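Local coordinates for 4-hydroxy-tetrahydrodipicolinate synthase (Methanocaldococcus jannaschii DSM 2661, PDB 2YXG), which probably catalyses the condensation of pyruvate with (S)-aspartate-beta-semialdehyde to 4-hydroxy-tetrahydrodipicolinate, a step of lysine biosynthesis, at residues K3-A8 against K198-V203; A98-T103 against P128-N133; A205-K210 against T252-M257. All blocks are in the same frame, centred on the assembly; numbering follows the deposited sequence.

Contact 1 (K3-A8 against K198-V203)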
loop_
_atom_site.group_PDB
_atom_site.type_symbol
_atom_site.label_atom_id
_atom_site.label_comp_id
_atom_site.label_asym_id
_atom_site.label_seq_id
_atom_site.Cartn_x
_atom_site.Cartn_y
_atom_site.Cartn_z
ATOM N N LYS A 3 4.735 -15.336 28.519
ATOM C CA LYS A 3 6.183 -15.351 28.207
ATOM C C LYS A 3 6.658 -16.558 27.411
ATOM O O LYS A 3 6.311 -17.688 27.729
ATOM C CB LYS A 3 6.998 -15.256 29.497
ATOM C CG LYS A 3 8.465 -14.876 29.259
ATOM C CD LYS A 3 9.299 -14.785 30.565
ATOM C CE LYS A 3 10.315 -13.630 30.476
ATOM N NZ LYS A 3 11.449 -13.767 31.477
ATOM N N GLY A 4 7.490 -16.343 26.387
ATOM C CA GLY A 4 8.055 -17.500 25.685
ATOM C C GLY A 4 7.228 -17.896 24.494
ATOM O O GLY A 4 6.532 -17.074 23.923
ATOM N N VAL A 5 7.299 -19.159 24.111
ATOM C CA VAL A 5 6.772 -19.622 22.818
ATOM C C VAL A 5 5.445 -20.325 22.960
ATOM O O VAL A 5 5.358 -21.292 23.766
ATOM C CB VAL A 5 7.755 -20.619 22.143
ATOM C CG1 VAL A 5 7.112 -21.315 20.957
ATOM C CG2 VAL A 5 9.045 -19.899 21.787
ATOM N N TYR A 6 4.440 -19.863 22.198
ATOM C CA TYR A 6 3.064 -20.473 22.167
ATOM C C TYR A 6 2.662 -20.857 20.760
ATOM O O TYR A 6 2.260 -20.008 19.974
ATOM C CB TYR A 6 1.991 -19.527 22.722
ATOM C CG TYR A 6 2.269 -19.022 24.121
ATOM C CD1 TYR A 6 1.592 -19.557 25.215
ATOM C CD2 TYR A 6 3.187 -17.965 24.348
ATOM C CE1 TYR A 6 1.841 -19.080 26.523
ATOM C CE2 TYR A 6 3.427 -17.467 25.638
ATOM C CZ TYR A 6 2.763 -18.047 26.728
ATOM O OH TYR A 6 2.998 -17.582 28.010
ATOM N N PRO A 7 2.790 -22.132 20.413
ATOM C CA PRO A 7 2.451 -22.406 19.023
ATOM C C PRO A 7 0.978 -22.307 18.772
ATOM O O PRO A 7 0.182 -22.671 19.654
ATOM C CB PRO A 7 2.901 -23.861 18.790
ATOM C CG PRO A 7 3.277 -24.390 20.218
ATOM C CD PRO A 7 3.299 -23.293 21.175
ATOM N N ALA A 8 0.633 -21.812 17.575
ATOM C CA ALA A 8 -0.749 -21.755 17.137
ATOM C C ALA A 8 -0.967 -23.071 16.445
ATOM O O ALA A 8 -0.458 -23.316 15.328
ATOM C CB ALA A 8 -0.984 -20.548 16.195
ATOM N N LYS A 198 7.853 -10.228 24.869
ATOM C CA LYS A 198 8.089 -11.305 25.783
ATOM C C LYS A 198 7.891 -12.689 25.258
ATOM O O LYS A 198 8.018 -13.631 26.026
ATOM C CB LYS A 198 7.154 -11.147 26.980
ATOM C CG LYS A 198 7.363 -9.872 27.711
ATOM C CD LYS A 198 8.784 -9.769 28.189
ATOM C CE LYS A 198 8.974 -8.474 29.028
ATOM N NZ LYS A 198 10.165 -8.679 29.852
ATOM N N GLY A 199 7.585 -12.841 23.973
ATOM C CA GLY A 199 7.502 -14.177 23.362
ATOM C C GLY A 199 6.789 -14.097 22.013
ATOM O O GLY A 199 6.818 -13.064 21.344
ATOM N N VAL A 200 6.177 -15.206 21.601
ATOM C CA VAL A 200 5.598 -15.286 20.284
ATOM C C VAL A 200 4.471 -16.296 20.296
ATOM O O VAL A 200 4.492 -17.259 21.076
ATOM C CB VAL A 200 6.714 -15.678 19.207
ATOM C CG1 VAL A 200 7.505 -16.894 19.666
ATOM C CG2 VAL A 200 6.145 -15.890 17.758
ATOM N N ILE A 201 3.480 -16.032 19.441
ATOM C CA ILE A 201 2.502 -17.016 19.080
ATOM C C ILE A 201 2.883 -17.401 17.655
ATOM O O ILE A 201 2.886 -16.571 16.761
ATOM C CB ILE A 201 1.048 -16.532 19.254
ATOM C CG1 ILE A 201 0.760 -16.408 20.756
ATOM C CG2 ILE A 201 0.065 -17.554 18.556
ATOM C CD1 ILE A 201 -0.478 -15.596 21.127
ATOM N N SER A 202 3.218 -18.667 17.483
ATOM C CA SER A 202 4.042 -19.094 16.372
ATOM C C SER A 202 3.396 -20.200 15.504
ATOM O O SER A 202 2.813 -21.158 16.012
ATOM C CB SER A 202 5.389 -19.594 16.947
ATOM O OG SER A 202 6.173 -20.277 16.003
ATOM N N VAL A 203 3.601 -20.079 14.196
ATOM C CA VAL A 203 3.299 -21.132 13.261
ATOM C C VAL A 203 4.451 -22.171 13.225
ATOM O O VAL A 203 4.227 -23.364 13.382
ATOM C CB VAL A 203 3.071 -20.483 11.899
ATOM C CG1 VAL A 203 2.875 -21.503 10.841
ATOM C CG2 VAL A 203 1.867 -19.510 12.015
#
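Val-5 and Val-200 run alongside each other on one face of the strands, with Val-5 CG2 4.0 Å from Val-200 CG1. That methyl of Val-200 is wedged between its own backbone N and carbonyl carbon (chi1 50°), which brings it to its neighbour. Both branched side chains suit this outer face, where helix 209-221 covers them with Val-213, Val-216 and Phe-212. The other face, inside the barrel, carries Tyr-6 and Ile-201. Here Tyr-6 CB meets Ile-201 CG1 at 3.9 Å, and Ile-201 CG2 lies 4.0 Å from Ala-8 CB, a small side chain that fits beside Thr-44 of the predicted pyruvate site. With chi1 -55°, the Tyr-6 ring runs back along its own strand, its edge in plane with Val-200 O and Lys-3 N; the latter donates to Tyr-6 OH at 2.9 Å, and Gln-71 also bonds this hydroxyl. A phenylalanine in its place would probably leave the Lys-3 amide and Gln-71 without their shared partner and the ring freer to shift. Five backbone hydrogen bonds, donated by the two parallel strands in turn, run from Gly-4 N to Lys-198 O (2.8 Å, on a lone pair) up to Ala-8 N to Ser-202 O (2.8 Å). At Gly-199 any CB would run into Gly-4 O, which already lies only 3.1 Å from Gly-199 CA; hence the absence of a side chain. These bonds, with those to the flanking strands, pair much of the backbone where the first and last strands close the barrel, which probably holds Ile-201, a predicted pyruvate-binding residue, in place.

Contact 2 (A98-T103 against P128-N133); sequences AVLSIT and PIVLYN
The ring of Tyr-132 meets two aliphatic tips obliquely: Leu-100 CD2 and Ile-102 CD1 each come within 3.8 Å of Tyr-132 CD2. Ile-102 lies alongside the tyrosine, whereas Leu-100 slants across it. Lys-161, the predicted Schiff-base lysine, adds a cation-pi contact to the same ring. The other flat group, the Asn-133 amide, is turned toward water 1, which donates to Asn-133 OD1 at 2.9 Å and also bonds Thr-103 OG1 at 2.8 Å. Leu-142 N shares that amide oxygen, while Asn-133 ND2 bonds Glu-162 and Asn-141, so both ends of the amide are fixed. With CG anti to the backbone N (chi1 176°), Tyr-132 stands up from the barrel-lining face that it shares with Leu-100, Ile-102 and Val-130. Leu-100 CD1 reaches Val-130 CG1 at 3.7 Å. The opposite face bears Val-99, Ser-101, Ile-129 and Leu-131, met by helices 81-94 and 111-124; a small serine suits the place beside Phe-118. Five backbone bonds join these parallel strands of a beta-alpha-beta unit; Val-130 N to Val-99 O is short and straight (2.7 Å, 167°), while Tyr-132 N approaches Ser-101 O from above the carbonyl plane. Tyr-106 of the second subunit packs on Ile-102. The aliphatic contacts, with Lys-161, probably help to fix the tilt of the ring of a predicted proton donor/acceptor, consistent with a preorganised active site.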
loop_
_atom_site.group_PDB
_atom_site.type_symbol
_atom_site.label_atom_id
_atom_site.label_comp_id
_atom_site.label_asym_id
_atom_site.label_seq_id
_atom_site.Cartn_x
_atom_site.Cartn_y
_atom_site.Cartn_z
ATOM N N ALA A 98 -6.765 -18.497 29.100
ATOM C CA ALA A 98 -6.711 -17.177 28.467
ATOM C C ALA A 98 -7.465 -17.237 27.151
ATOM O O ALA A 98 -7.808 -18.324 26.650
ATOM C CB ALA A 98 -5.213 -16.699 28.246
ATOM N N VAL A 99 -7.798 -16.072 26.621
ATOM C CA VAL A 99 -8.498 -16.024 25.358
ATOM C C VAL A 99 -7.631 -15.228 24.380
ATOM O O VAL A 99 -7.026 -14.237 24.760
ATOM C CB VAL A 99 -9.966 -15.541 25.589
ATOM C CG1 VAL A 99 -10.408 -14.460 24.684
ATOM C CG2 VAL A 99 -10.899 -16.717 25.513
ATOM N N LEU A 100 -7.509 -15.743 23.149
ATOM C CA LEU A 100 -7.013 -14.928 22.055
ATOM C C LEU A 100 -8.212 -14.386 21.267
ATOM O O LEU A 100 -9.104 -15.154 20.843
ATOM C CB LEU A 100 -6.105 -15.737 21.127
ATOM C CG LEU A 100 -5.514 -14.842 20.012
ATOM C CD1 LEU A 100 -4.053 -14.462 20.292
ATOM C CD2 LEU A 100 -5.739 -15.455 18.652
ATOM N N SER A 101 -8.197 -13.080 21.030
ATOM C CA SER A 101 -9.337 -12.405 20.453
ATOM C C SER A 101 -8.897 -11.434 19.285
ATOM O O SER A 101 -8.308 -10.372 19.508
ATOM C CB SER A 101 -10.073 -11.668 21.579
ATOM O OG SER A 101 -11.265 -11.087 21.093
ATOM N N ILE A 102 -9.160 -11.823 18.053
ATOM C CA ILE A 102 -8.704 -11.067 16.878
ATOM C C ILE A 102 -9.591 -9.838 16.660
ATOM O O ILE A 102 -10.817 -9.859 16.943
ATOM C CB ILE A 102 -8.711 -12.001 15.607
ATOM C CG1 ILE A 102 -7.956 -11.373 14.404
ATOM C CG2 ILE A 102 -10.158 -12.442 15.259
ATOM C CD1 ILE A 102 -7.596 -12.382 13.263
ATOM N N THR A 103 -8.982 -8.745 16.174
ATOM C CA THR A 103 -9.781 -7.628 15.737
ATOM C C THR A 103 -10.749 -8.190 14.656
ATOM O O THR A 103 -10.311 -8.936 13.765
ATOM C CB THR A 103 -8.929 -6.510 15.107
ATOM O OG1 THR A 103 -8.401 -6.989 13.856
ATOM C CG2 THR A 103 -7.722 -6.076 16.048
ATOM N N PRO A 128 -7.465 -13.693 31.401
ATOM C CA PRO A 128 -6.625 -12.743 30.657
ATOM C C PRO A 128 -6.968 -12.819 29.169
ATOM O O PRO A 128 -7.357 -13.881 28.664
ATOM C CB PRO A 128 -5.204 -13.252 30.884
ATOM C CG PRO A 128 -5.258 -14.205 32.093
ATOM C CD PRO A 128 -6.678 -14.741 32.083
ATOM N N ILE A 129 -6.846 -11.693 28.494
ATOM C CA ILE A 129 -7.174 -11.618 27.065
ATOM C C ILE A 129 -5.962 -11.179 26.257
ATOM O O ILE A 129 -5.354 -10.159 26.567
ATOM C CB ILE A 129 -8.311 -10.587 26.822
ATOM C CG1 ILE A 129 -9.612 -11.111 27.442
ATOM C CG2 ILE A 129 -8.436 -10.239 25.257
ATOM C CD1 ILE A 129 -10.539 -10.055 27.785
ATOM N N VAL A 130 -5.616 -11.962 25.238
ATOM C CA VAL A 130 -4.637 -11.556 24.233
ATOM C C VAL A 130 -5.354 -10.970 22.993
ATOM O O VAL A 130 -6.095 -11.665 22.269
ATOM C CB VAL A 130 -3.726 -12.761 23.867
ATOM C CG1 VAL A 130 -2.556 -12.337 22.942
ATOM C CG2 VAL A 130 -3.162 -13.404 25.142
ATOM N N LEU A 131 -5.123 -9.698 22.760
ATOM C CA LEU A 131 -5.619 -9.028 21.572
ATOM C C LEU A 131 -4.776 -9.446 20.363
ATOM O O LEU A 131 -3.570 -9.488 20.469
ATOM C CB LEU A 131 -5.543 -7.515 21.746
ATOM C CG LEU A 131 -6.364 -6.887 22.915
ATOM C CD1 LEU A 131 -6.180 -5.381 22.971
ATOM C CD2 LEU A 131 -7.822 -7.197 22.780
ATOM N N TYR A 132 -5.392 -9.810 19.244
ATOM C CA TYR A 132 -4.598 -10.199 18.060
ATOM C C TYR A 132 -4.842 -9.192 16.928
ATOM O O TYR A 132 -5.973 -9.009 16.486
ATOM C CB TYR A 132 -4.966 -11.608 17.644
ATOM C CG TYR A 132 -4.299 -12.135 16.383
ATOM C CD1 TYR A 132 -3.082 -11.604 15.912
ATOM C CD2 TYR A 132 -4.859 -13.206 15.691
ATOM C CE1 TYR A 132 -2.485 -12.084 14.763
ATOM C CE2 TYR A 132 -4.251 -13.721 14.553
ATOM C CZ TYR A 132 -3.068 -13.158 14.097
ATOM O OH TYR A 132 -2.445 -13.671 12.976
ATOM N N ASN A 133 -3.783 -8.506 16.518
ATOM C CA ASN A 133 -3.853 -7.536 15.456
ATOM C C ASN A 133 -3.079 -8.072 14.242
ATOM O O ASN A 133 -1.909 -8.438 14.349
ATOM C CB ASN A 133 -3.248 -6.175 15.928
ATOM C CG ASN A 133 -3.306 -5.077 14.849
ATOM O OD1 ASN A 133 -4.380 -4.806 14.259
ATOM N ND2 ASN A 133 -2.171 -4.416 14.624
HETATM O O HOH W 1 -5.892 -6.700 12.738
#

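Contact 3 (A205-K210 against T252-M257); sequences ANIVPK and TALNMM
Ile-207 meets Leu-254, Met-257 and Ala-253 by apolar contacts alone, and all of the apolar pairs converge on it. Its CD1 methyl enters among the three, at 3.3 Å from Leu-254 CD2, 3.4 Å from Met-257 CE and 4.0 Å from Ala-253 CB. The first two methyl pairs are closer than carbons usually pack. Ile-207 crosses both Leu-254 and Met-257 at a slant, and the fold of its own chain (chi2 -44°) helps carry CD1 to them. Met-257 bends at its last torsion, chi3 -41°, bringing CE over to that methyl, while Met-257 SD stays 3.9 Å from Ile-207 CG2. Each residue type fits its task: an isoleucine offers two branches, a flexible methionine can curl to meet them, and an alanine lets CD1 come close to the helix. Leu-288 touches Ile-207 as well, and Leu-279 of helix 273-286 packs on Ala-253.

Polar atoms take part across the contact merely as neighbours, Asn-206 O lying 3.7 Å from Leu-254 CD2. The helix keeps its own bonding: Met-257 N reaches Ala-253 O at 3.0 Å in the last turn of helix 248-256. On the partner segment Val-208 holds the N-cap position, and Pro-209, which has no amide hydrogen to give, suits the first turn of helix 209-221.

Segment 205-210 leads from the last barrel strand into the first turn of the last barrel helix. Its packing against helix 248-256 joins the (beta/alpha)8 barrel to the helical C-terminal region that follows it in members of the DapA family.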
loop_
_atom_site.group_PDB
_atom_site.type_symbol
_atom_site.label_atom_id
_atom_site.label_comp_id
_atom_site.label_asym_id
_atom_site.label_seq_id
_atom_site.Cartn_x
_atom_site.Cartn_y
_atom_site.Cartn_z
ATOM N N ALA A 205 6.728 -22.915 15.310
ATOM C CA ALA A 205 6.963 -23.760 16.510
ATOM C C ALA A 205 6.177 -25.072 16.450
ATOM O O ALA A 205 6.449 -25.997 17.226
ATOM C CB ALA A 205 6.708 -23.004 17.842
ATOM N N ASN A 206 5.220 -25.204 15.526
ATOM C CA ASN A 206 4.609 -26.558 15.263
ATOM C C ASN A 206 5.553 -27.635 14.671
ATOM O O ASN A 206 5.276 -28.832 14.798
ATOM C CB ASN A 206 3.379 -26.460 14.367
ATOM C CG ASN A 206 2.211 -25.749 15.051
ATOM O OD1 ASN A 206 1.866 -24.601 14.710
ATOM N ND2 ASN A 206 1.588 -26.434 16.011
ATOM N N ILE A 207 6.622 -27.173 14.010
ATOM C CA ILE A 207 7.540 -27.974 13.198
ATOM C C ILE A 207 8.841 -28.169 14.003
ATOM O O ILE A 207 9.380 -29.281 14.106
ATOM C CB ILE A 207 7.915 -27.223 11.827
ATOM C CG1 ILE A 207 6.715 -27.035 10.914
ATOM C CG2 ILE A 207 9.008 -27.968 11.021
ATOM C CD1 ILE A 207 5.883 -28.327 10.849
ATOM N N VAL A 208 9.349 -27.060 14.541
ATOM C CA VAL A 208 10.619 -27.070 15.274
ATOM C C VAL A 208 10.447 -26.451 16.655
ATOM O O VAL A 208 11.091 -25.440 16.951
ATOM C CB VAL A 208 11.747 -26.356 14.484
ATOM C CG1 VAL A 208 12.243 -27.288 13.344
ATOM C CG2 VAL A 208 11.265 -25.048 13.929
ATOM N N PRO A 209 9.564 -27.058 17.498
ATOM C CA PRO A 209 9.300 -26.464 18.854
ATOM C C PRO A 209 10.564 -26.288 19.703
ATOM O O PRO A 209 10.736 -25.264 20.330
ATOM C CB PRO A 209 8.351 -27.478 19.531
ATOM C CG PRO A 209 8.357 -28.703 18.659
ATOM C CD PRO A 209 8.806 -28.305 17.275
ATOM N N LYS A 210 11.467 -27.262 19.688
ATOM C CA LYS A 210 12.605 -27.187 20.601
ATOM C C LYS A 210 13.571 -26.055 20.235
ATOM O O LYS A 210 14.067 -25.320 21.099
ATOM C CB LYS A 210 13.318 -28.542 20.702
ATOM C CG LYS A 210 14.467 -28.568 21.682
ATOM C CD LYS A 210 14.977 -30.025 21.879
ATOM C CE LYS A 210 16.443 -30.101 22.401
ATOM N NZ LYS A 210 17.036 -31.466 22.103
ATOM N N THR A 252 1.205 -28.734 5.244
ATOM C CA THR A 252 1.850 -29.491 4.197
ATOM C C THR A 252 3.130 -30.075 4.779
ATOM O O THR A 252 3.408 -31.280 4.583
ATOM C CB THR A 252 2.151 -28.600 3.047
ATOM O OG1 THR A 252 0.913 -28.024 2.624
ATOM C CG2 THR A 252 2.795 -29.363 1.917
ATOM N N ALA A 253 3.875 -29.221 5.513
ATOM C CA ALA A 253 5.069 -29.612 6.197
ATOM C C ALA A 253 4.854 -30.761 7.234
ATOM O O ALA A 253 5.613 -31.726 7.230
ATOM C CB ALA A 253 5.712 -28.413 6.840
ATOM N N LEU A 254 3.847 -30.642 8.112
ATOM C CA LEU A 254 3.506 -31.734 9.056
ATOM C C LEU A 254 3.164 -33.028 8.336
ATOM O O LEU A 254 3.583 -34.073 8.783
ATOM C CB LEU A 254 2.331 -31.378 9.997
ATOM C CG LEU A 254 2.760 -30.216 10.904
ATOM C CD1 LEU A 254 1.571 -29.592 11.625
ATOM C CD2 LEU A 254 3.875 -30.685 11.899
ATOM N N ASN A 255 2.381 -32.963 7.266
ATOM C CA ASN A 255 2.112 -34.183 6.489
ATOM C C ASN A 255 3.376 -34.823 5.894
ATOM O O ASN A 255 3.539 -36.055 5.919
ATOM C CB ASN A 255 1.086 -33.932 5.378
ATOM C CG ASN A 255 -0.311 -33.744 5.924
ATOM O OD1 ASN A 255 -1.000 -32.793 5.565
ATOM N ND2 ASN A 255 -0.740 -34.656 6.802
ATOM N N MET A 256 4.262 -33.978 5.357
ATOM C CA MET A 256 5.535 -34.454 4.803
ATOM C C MET A 256 6.384 -35.161 5.859
ATOM O O MET A 256 7.148 -36.091 5.547
ATOM C CB MET A 256 6.338 -33.301 4.210
ATOM C CG MET A 256 5.846 -32.855 2.837
ATOM S SD MET A 256 6.694 -31.309 2.393
ATOM C CE MET A 256 5.986 -31.019 0.774
ATOM N N MET A 257 6.286 -34.683 7.098
ATOM C CA MET A 257 7.086 -35.231 8.187
ATOM C C MET A 257 6.419 -36.423 8.828
ATOM O O MET A 257 6.932 -36.920 9.814
ATOM C CB MET A 257 7.400 -34.195 9.266
ATOM C CG MET A 257 8.147 -32.990 8.742
ATOM S SD MET A 257 8.220 -31.591 9.869
ATOM C CE MET A 257 6.587 -31.599 10.516
#

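How the contacts relate
Contacts 1 and 2 belong to the same parallel barrel sheet and meet across its interior, where Ile-201 CD1 touches Leu-100 CD1 at 3.8 Å. Contact 1 joins strands far apart in sequence, contact 2 strands that follow each other in the chain; both pairs are neighbours in the barrel, with side chains close to the predicted catalytic lysine. The centre of contact 3 lies about 15 Å from that of the chain, in the helical shell; apolar side chains, not backbone bonds, carry it. Its segment 205-210 follows strand 199-202, and Ala-205 packs against Val-5 and Pro-7, but contact 2 is not touched. All three are largely buried; the lysines of contact 1 reach solvent.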